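Local coordinates for protein PHOX (Pseudomonas fluorescens, PDB 4A9V) that probably hydrolyses phosphate monoesters as an alkaline phosphatase, using an iron-calcium cofactor bound in a beta-propeller, at residues Asn405-Arg408 against Gly412-Val415. Sequence-based numbering, arbitrary orientation. Where two conformers were deposited one is given.
Sequences NAKR and GQPV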
ATOM      1  N   ASN A 405       6.161 -14.022   7.393  1.00  8.02           N
ATOM      2  CA  ASN A 405       6.938 -14.771   6.412  1.00  7.47           C
ATOM      3  C   ASN A 405       7.040 -16.220   6.832  1.00  8.22           C
ATOM      4  O   ASN A 405       7.945 -16.617   7.569  1.00  8.54           O
ATOM      5  CB  ASN A 405       8.335 -14.179   6.249  1.00  7.95           C
ATOM      6  CG  ASN A 405       9.142 -14.887   5.185  1.00  7.95           C
ATOM      7  OD1 ASN A 405       8.650 -15.799   4.523  1.00  8.62           O
ATOM      8  ND2 ASN A 405      10.351 -14.398   4.940  1.00  8.88           N
ATOM      9  N   ALA A 406       6.118 -17.015   6.320  1.00  9.35           N
ATOM     10  CA  ALA A 406       6.060 -18.428   6.642  1.00 11.54           C
ATOM     11  C   ALA A 406       7.324 -19.172   6.193  1.00 10.74           C
ATOM     12  O   ALA A 406       7.588 -20.279   6.666  1.00 13.08           O
ATOM     13  CB  ALA A 406       4.826 -19.043   6.001  1.00 16.49           C
ATOM     14  N   LYS A 407       8.084 -18.576   5.273  1.00 10.35           N
ATOM     15  CA  LYS A 407       9.267 -19.253   4.754  0.50 10.24           C
ATOM     16  C   LYS A 407      10.564 -18.828   5.437  1.00  9.60           C
ATOM     17  O   LYS A 407      11.626 -19.356   5.130  1.00 11.75           O
ATOM     18  CB  LYS A 407       9.393 -19.039   3.244  0.50 10.34           C
ATOM     19  CG  LYS A 407       8.267 -19.633   2.413  0.50 11.00           C
ATOM     20  CD  LYS A 407       8.403 -19.201   0.960  0.50 19.23           C
ATOM     21  CE  LYS A 407       7.614 -20.092   0.016  0.50 18.17           C
ATOM     22  NZ  LYS A 407       8.082 -19.945  -1.390  0.50 25.85           N
ATOM     23  N   ARG A 408      10.489 -17.919   6.404  1.00  9.54           N
ATOM     24  CA  ARG A 408      11.691 -17.561   7.151  1.00  8.70           C
ATOM     25  C   ARG A 408      12.293 -18.806   7.803  1.00  9.91           C
ATOM     26  O   ARG A 408      11.579 -19.625   8.379  1.00 10.01           O
ATOM     27  CB  ARG A 408      11.378 -16.496   8.198  1.00  8.33           C
ATOM     28  CG  ARG A 408      12.564 -16.053   9.051  1.00  8.45           C
ATOM     29  CD  ARG A 408      13.718 -15.462   8.253  1.00  8.92           C
ATOM     30  NE  ARG A 408      13.300 -14.322   7.440  1.00  8.23           N
ATOM     31  CZ  ARG A 408      14.118 -13.593   6.690  1.00  8.69           C
ATOM     32  NH1 ARG A 408      15.393 -13.928   6.559  1.00  9.63           N
ATOM     33  NH2 ARG A 408      13.641 -12.552   6.019  1.00  8.57           N
ATOM     34  N   GLY A 412      18.361 -19.866   2.376  1.00 14.20           N
ATOM     35  CA  GLY A 412      18.373 -18.582   1.691  1.00 14.17           C
ATOM     36  C   GLY A 412      17.675 -17.467   2.456  1.00 11.66           C
ATOM     37  O   GLY A 412      17.811 -16.300   2.097  1.00 12.79           O
ATOM     38  N   GLN A 413      16.898 -17.824   3.480  1.00 11.89           N
ATOM     39  CA  GLN A 413      16.213 -16.842   4.326  1.00 10.43           C
ATOM     40  C   GLN A 413      16.517 -17.135   5.791  1.00 10.13           C
ATOM     41  O   GLN A 413      15.650 -17.555   6.556  1.00 10.37           O
ATOM     42  CB  GLN A 413      14.702 -16.860   4.073  1.00 11.28           C
ATOM     43  CG  GLN A 413      14.337 -16.493   2.646  1.00 13.41           C
ATOM     44  CD  GLN A 413      12.863 -16.192   2.467  1.00 11.45           C
ATOM     45  OE1 GLN A 413      12.327 -15.278   3.089  1.00 12.63           O
ATOM     46  NE2 GLN A 413      12.222 -16.912   1.561  1.00 16.28           N
ATOM     47  N   PRO A 414      17.761 -16.878   6.199  1.00 11.39           N
ATOM     48  CA  PRO A 414      18.172 -17.214   7.553  1.00 12.50           C
ATOM     49  C   PRO A 414      17.442 -16.375   8.597  1.00 10.25           C
ATOM     50  O   PRO A 414      17.175 -15.195   8.385  1.00 10.97           O
ATOM     51  CB  PRO A 414      19.674 -16.904   7.561  1.00 15.03           C
ATOM     52  CG  PRO A 414      19.873 -15.937   6.445  1.00 16.56           C
ATOM     53  CD  PRO A 414      18.860 -16.305   5.404  1.00 15.98           C
ATOM     54  N   VAL A 415      17.276 -16.950   9.777  1.00 10.87           N
ATOM     55  CA  VAL A 415      16.726 -16.244  10.915  1.00 10.01           C
ATOM     56  C   VAL A 415      17.804 -15.346  11.497  1.00 12.05           C
ATOM     57  O   VAL A 415      18.937 -15.780  11.716  1.00 14.97           O
ATOM     58  CB  VAL A 415      16.269 -17.247  11.988  1.00 11.73           C
ATOM     59  CG1 VAL A 415      15.816 -16.524  13.242  1.00 14.32           C
ATOM     60  CG2 VAL A 415      15.169 -18.146  11.447  1.00 14.39           C
TER
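With CG anti to the backbone N (chi1 -177°), the Asn405 amide points at Gln413, whose own amide meets it across the loop. Asn405 opens a type I beta turn and an Asx turn in the long excursion between strands 398-402 and 428-434 of the propeller, and Gln413 comes from farther along the same excursion. Asn405 ND2 donates to Gln413 OE1 at 2.8 Å, nearly straight at 163°. The acceptor lies in the Asn405 amide plane, although the two amides are turned 35° apart. Asn405 OD1, meanwhile, takes the N-H of Lys407, which fixes the amide's flip and leaves ND2 to donate; Asp384 OD1 accepts from ND2 as well. Outside the two segments, Asp384 OD1 also forms a salt bridge with Arg408 NE, so one acid ties together two side chains of the turn.

Arg408 bends at chi2 and chi3, which turns NH1 toward the backbone at Pro414. Gln413 CB lies over one face of the guanidinium, displaced toward its rim, 3.8 Å above the plane. Arg408 CD rests 3.3 Å from Gln413 O, while NH2 bonds to Arg382 O. On the remaining nitrogen, NH1 donates to Pro414 O at 2.8 Å, approaching from above the carbonyl plane.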